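Local coordinates for protein esterase A (Caulobacter crescentus, PDB 5GKV) that probably hydrolyses ester substrates as a serine esterase of the beta-lactamase and penicillin-binding protein superfamily, at residues E96-V108 with G116-H128. Residues are numbered along the deposited sequence; the frame is centred on the assembly and turned at random.
Sequences EGRLAYDQAVADV and GKDAVTVEQALSH
The Tyr101 ring meets Leu126 CD1 at its edge, near the ring plane, 4.3 Å from CE1, while Val122 CG1 and Glu123 CB approach it obliquely. The Glu123 side chain crosses that of Tyr101 at about a right angle, its carboxylate plane 10° from the ring plane and OE1 3.4 Å from Tyr101 CB. Glu123 CG sits between its own backbone N and carbonyl carbon (chi1 64°), which folds the chain over the Tyr101 carbonyl before it extends. Arg304 ties the pair together, forming a salt bridge with Glu123 OE1 and a cation-pi contact with the Tyr101 ring. Beside them, Val122 CG2 meets Leu99 CD1 tip to tip, and Val105 CG2 touches Ala125 CB.

Backbone bonds fix the register. Glu123 N donates to Tyr101 O at 2.9 Å, and Val122 N donates to Gln103 O. These two amides lie in the first turn of helix 122-126, so carbonyls of the 101-103 loop take up two amides of its first turn. Thr121, the N-cap, forms a capping box with Gln124: OG1 accepts from Gln124 N, and Gln124 OE1 from Thr121 N. A single beta bridge joins Ala104 and Thr121, with Val105 N donating to Val120 O at 2.8 Å. One water donates to that same Val120 O and to Lys117 O and accepts from Ala106 N, extending the link to the turn at 117-120.

The contact thus joins the loop leaving helix 82-95 to short helix 122-126. Tyr101 packs against helices 82-95 and 294-301, whereas Leu99 and Leu126 each bridge helix 82-95 to helix 173-186, within the helical part of the beta-lactamase-like fold.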
loop_
_atom_site.group_PDB
_atom_site.type_symbol
_atom_site.label_atom_id
_atom_site.label_comp_id
_atom_site.label_asym_id
_atom_site.label_seq_id
_atom_site.Cartn_x
_atom_site.Cartn_y
_atom_site.Cartn_z
ATOM N N GLU A 96 -16.759 3.730 12.204
ATOM C CA GLU A 96 -17.352 4.839 12.931
ATOM C C GLU A 96 -18.803 5.095 12.542
ATOM O O GLU A 96 -19.429 5.981 13.124
ATOM C CB GLU A 96 -16.536 6.118 12.718
ATOM C CG GLU A 96 -15.137 6.087 13.343
ATOM C CD GLU A 96 -14.227 7.167 12.775
ATOM O OE1 GLU A 96 -14.732 8.099 12.110
ATOM O OE2 GLU A 96 -12.999 7.076 12.979
ATOM N N GLY A 97 -19.348 4.352 11.583
ATOM C CA GLY A 97 -20.721 4.564 11.152
ATOM C C GLY A 97 -20.949 5.774 10.275
ATOM O O GLY A 97 -22.088 6.219 10.147
ATOM N N ARG A 98 -19.909 6.323 9.658
ATOM C CA ARG A 98 -20.056 7.465 8.767
ATOM C C ARG A 98 -20.197 7.052 7.304
ATOM O O ARG A 98 -20.424 7.909 6.451
ATOM C CB ARG A 98 -18.862 8.409 8.926
ATOM C CG ARG A 98 -18.671 8.940 10.344
ATOM C CD ARG A 98 -17.626 10.045 10.374
ATOM N NE ARG A 98 -18.191 11.252 9.781
ATOM C CZ ARG A 98 -17.508 12.374 9.555
ATOM N NH1 ARG A 98 -16.211 12.462 9.869
ATOM N NH2 ARG A 98 -18.126 13.421 9.009
ATOM N N LEU A 99 -20.074 5.765 7.014
ATOM C CA LEU A 99 -19.991 5.189 5.677
ATOM C C LEU A 99 -20.248 3.709 5.857
ATOM O O LEU A 99 -20.002 3.169 6.937
ATOM C CB LEU A 99 -18.606 5.433 5.048
ATOM C CG LEU A 99 -18.325 5.042 3.590
ATOM C CD1 LEU A 99 -19.080 5.966 2.654
ATOM C CD2 LEU A 99 -16.811 5.091 3.304
ATOM N N ALA A 100 -20.770 3.064 4.820
ATOM C CA ALA A 100 -21.007 1.629 4.858
ATOM C C ALA A 100 -20.368 1.009 3.630
ATOM O O ALA A 100 -20.353 1.625 2.562
ATOM C CB ALA A 100 -22.504 1.290 4.910
ATOM N N TYR A 101 -19.809 -0.194 3.796
ATOM C CA TYR A 101 -19.124 -0.841 2.678
ATOM C C TYR A 101 -20.080 -1.153 1.536
ATOM O O TYR A 101 -19.667 -1.166 0.373
ATOM C CB TYR A 101 -18.427 -2.116 3.144
ATOM C CG TYR A 101 -17.049 -1.872 3.741
ATOM C CD1 TYR A 101 -16.088 -1.171 3.029
ATOM C CD2 TYR A 101 -16.713 -2.352 5.002
ATOM C CE1 TYR A 101 -14.836 -0.938 3.551
ATOM C CE2 TYR A 101 -15.434 -2.120 5.553
ATOM C CZ TYR A 101 -14.509 -1.418 4.808
ATOM O OH TYR A 101 -13.258 -1.169 5.293
ATOM N N ASP A 102 -21.354 -1.409 1.827
ATOM C CA ASP A 102 -22.299 -1.719 0.760
ATOM C C ASP A 102 -23.092 -0.493 0.314
ATOM O O ASP A 102 -24.075 -0.628 -0.421
ATOM C CB ASP A 102 -23.233 -2.860 1.191
ATOM C CG ASP A 102 -24.112 -2.491 2.382
ATOM O OD1 ASP A 102 -23.928 -1.397 2.968
ATOM O OD2 ASP A 102 -24.987 -3.310 2.733
ATOM N N GLN A 103 -22.680 0.691 0.748
ATOM C CA GLN A 103 -23.262 1.948 0.304
ATOM C C GLN A 103 -22.778 2.283 -1.103
ATOM O O GLN A 103 -21.603 2.101 -1.427
ATOM C CB GLN A 103 -22.867 3.053 1.287
ATOM C CG GLN A 103 -23.414 4.426 1.034
ATOM C CD GLN A 103 -23.074 5.350 2.181
ATOM O OE1 GLN A 103 -22.394 4.946 3.133
ATOM N NE2 GLN A 103 -23.536 6.592 2.104
ATOM N N ALA A 104 -23.696 2.767 -1.942
ATOM C CA ALA A 104 -23.332 3.219 -3.281
ATOM C C ALA A 104 -22.372 4.399 -3.212
ATOM O O ALA A 104 -22.607 5.372 -2.481
ATOM C CB ALA A 104 -24.585 3.605 -4.076
ATOM N N VAL A 105 -21.285 4.312 -3.982
ATOM C CA VAL A 105 -20.362 5.439 -4.089
ATOM C C VAL A 105 -21.125 6.704 -4.446
ATOM O O VAL A 105 -20.872 7.782 -3.895
ATOM C CB VAL A 105 -19.259 5.140 -5.123
ATOM C CG1 VAL A 105 -18.370 6.367 -5.320
ATOM C CG2 VAL A 105 -18.404 3.953 -4.664
ATOM N N ALA A 106 -22.091 6.584 -5.359
ATOM C CA ALA A 106 -22.849 7.747 -5.801
ATOM C C ALA A 106 -23.582 8.425 -4.655
ATOM O O ALA A 106 -23.883 9.620 -4.752
ATOM C CB ALA A 106 -23.829 7.328 -6.906
ATOM N N ASP A 107 -23.870 7.694 -3.574
ATOM C CA ASP A 107 -24.562 8.303 -2.443
ATOM C C ASP A 107 -23.741 9.419 -1.808
ATOM O O ASP A 107 -24.304 10.426 -1.363
ATOM C CB ASP A 107 -24.923 7.250 -1.401
ATOM C CG ASP A 107 -26.032 7.725 -0.481
ATOM O OD1 ASP A 107 -25.876 7.589 0.751
ATOM O OD2 ASP A 107 -27.042 8.262 -0.995
ATOM N N VAL A 108 -22.411 9.276 -1.759
ATOM C CA VAL A 108 -21.575 10.337 -1.196
ATOM C C VAL A 108 -20.872 11.157 -2.269
ATOM O O VAL A 108 -20.302 12.215 -1.952
ATOM C CB VAL A 108 -20.539 9.772 -0.199
ATOM C CG1 VAL A 108 -21.231 8.903 0.851
ATOM C CG2 VAL A 108 -19.479 8.990 -0.935
ATOM N N GLY A 116 -23.471 4.645 -15.974
ATOM C CA GLY A 116 -23.957 3.383 -15.455
ATOM C C GLY A 116 -23.371 2.918 -14.136
ATOM O O GLY A 116 -23.566 1.751 -13.777
ATOM N N LYS A 117 -22.677 3.783 -13.390
ATOM C CA LYS A 117 -22.039 3.388 -12.136
ATOM C C LYS A 117 -22.866 3.752 -10.894
ATOM O O LYS A 117 -22.319 3.797 -9.789
ATOM C CB LYS A 117 -20.643 4.008 -12.028
ATOM C CG LYS A 117 -19.714 3.725 -13.198
ATOM C CD LYS A 117 -18.280 4.140 -12.885
ATOM C CE LYS A 117 -18.169 5.639 -12.627
ATOM N NZ LYS A 117 -18.733 6.431 -13.758
ATOM N N ASP A 118 -24.173 3.973 -11.043
ATOM C CA ASP A 118 -24.975 4.492 -9.935
ATOM C C ASP A 118 -25.127 3.504 -8.785
ATOM O O ASP A 118 -25.470 3.928 -7.681
ATOM C CB ASP A 118 -26.362 4.887 -10.439
ATOM C CG ASP A 118 -27.014 3.771 -11.210
ATOM O OD1 ASP A 118 -26.671 3.604 -12.407
ATOM O OD2 ASP A 118 -27.830 3.037 -10.616
ATOM N N ALA A 119 -24.890 2.207 -9.009
ATOM C CA ALA A 119 -25.013 1.203 -7.957
ATOM C C ALA A 119 -23.676 0.651 -7.464
ATOM O O ALA A 119 -23.674 -0.182 -6.550
ATOM C CB ALA A 119 -25.887 0.034 -8.424
ATOM N N VAL A 120 -22.551 1.056 -8.056
ATOM C CA VAL A 120 -21.249 0.585 -7.576
ATOM C C VAL A 120 -21.088 0.950 -6.107
ATOM O O VAL A 120 -21.282 2.107 -5.719
ATOM C CB VAL A 120 -20.125 1.203 -8.417
ATOM C CG1 VAL A 120 -18.751 0.755 -7.887
ATOM C CG2 VAL A 120 -20.297 0.836 -9.890
ATOM N N THR A 121 -20.721 -0.026 -5.281
ATOM C CA THR A 121 -20.583 0.240 -3.855
ATOM C C THR A 121 -19.141 0.577 -3.464
ATOM O O THR A 121 -18.186 0.386 -4.228
ATOM C CB THR A 121 -21.063 -0.954 -3.023
ATOM O OG1 THR A 121 -20.246 -2.093 -3.300
ATOM C CG2 THR A 121 -22.526 -1.294 -3.330
ATOM N N VAL A 122 -19.001 1.078 -2.228
ATOM C CA VAL A 122 -17.683 1.379 -1.668
ATOM C C VAL A 122 -16.777 0.151 -1.735
ATOM O O VAL A 122 -15.660 0.213 -2.260
ATOM C CB VAL A 122 -17.815 1.914 -0.225
ATOM C CG1 VAL A 122 -16.426 2.059 0.459
ATOM C CG2 VAL A 122 -18.520 3.265 -0.227
ATOM N N GLU A 123 -17.252 -0.993 -1.236
ATOM C CA GLU A 123 -16.368 -2.154 -1.183
ATOM C C GLU A 123 -16.073 -2.706 -2.580
ATOM O O GLU A 123 -14.992 -3.266 -2.805
ATOM C CB GLU A 123 -16.957 -3.239 -0.274
ATOM C CG GLU A 123 -18.288 -3.829 -0.762
ATOM C CD GLU A 123 -19.015 -4.601 0.320
ATOM O OE1 GLU A 123 -18.365 -5.024 1.302
ATOM O OE2 GLU A 123 -20.246 -4.782 0.191
ATOM N N GLN A 124 -16.988 -2.525 -3.538
ATOM C CA GLN A 124 -16.698 -2.924 -4.914
ATOM C C GLN A 124 -15.563 -2.086 -5.493
ATOM O O GLN A 124 -14.658 -2.617 -6.154
ATOM C CB GLN A 124 -17.969 -2.807 -5.779
ATOM C CG GLN A 124 -18.925 -3.978 -5.563
ATOM C CD GLN A 124 -20.349 -3.700 -6.025
ATOM O OE1 GLN A 124 -20.631 -2.682 -6.649
ATOM N NE2 GLN A 124 -21.252 -4.612 -5.709
ATOM N N ALA A 125 -15.591 -0.775 -5.236
ATOM C CA ALA A 125 -14.528 0.116 -5.702
ATOM C C ALA A 125 -13.188 -0.254 -5.089
ATOM O O ALA A 125 -12.161 -0.267 -5.781
ATOM C CB ALA A 125 -14.859 1.570 -5.359
ATOM N N LEU A 126 -13.175 -0.530 -3.786
ATOM C CA LEU A 126 -11.917 -0.774 -3.088
ATOM C C LEU A 126 -11.342 -2.148 -3.376
ATOM O O LEU A 126 -10.144 -2.346 -3.161
ATOM C CB LEU A 126 -12.100 -0.595 -1.577
ATOM C CG LEU A 126 -12.413 0.840 -1.136
ATOM C CD1 LEU A 126 -12.606 0.871 0.376
ATOM C CD2 LEU A 126 -11.302 1.789 -1.561
ATOM N N SER A 127 -12.143 -3.083 -3.897
ATOM C CA SER A 127 -11.641 -4.388 -4.298
ATOM C C SER A 127 -11.432 -4.499 -5.814
ATOM O O SER A 127 -11.357 -5.612 -6.348
ATOM C CB SER A 127 -12.571 -5.494 -3.786
ATOM O OG SER A 127 -13.909 -5.314 -4.244
ATOM N N HIS A 128 -11.305 -3.365 -6.504
ATOM C CA HIS A 128 -10.882 -3.307 -7.896
ATOM C C HIS A 128 -11.908 -3.942 -8.826
ATOM O O HIS A 128 -11.557 -4.504 -9.860
ATOM C CB HIS A 128 -9.477 -3.935 -8.058
ATOM C CG HIS A 128 -8.473 -3.326 -7.115
ATOM N ND1 HIS A 128 -7.846 -2.122 -7.375
ATOM C CD2 HIS A 128 -8.067 -3.701 -5.877
ATOM C CE1 HIS A 128 -7.068 -1.798 -6.352
ATOM N NE2 HIS A 128 -7.183 -2.739 -5.428
HETATM O O HOH W 1 -22.148 4.393 -7.068
#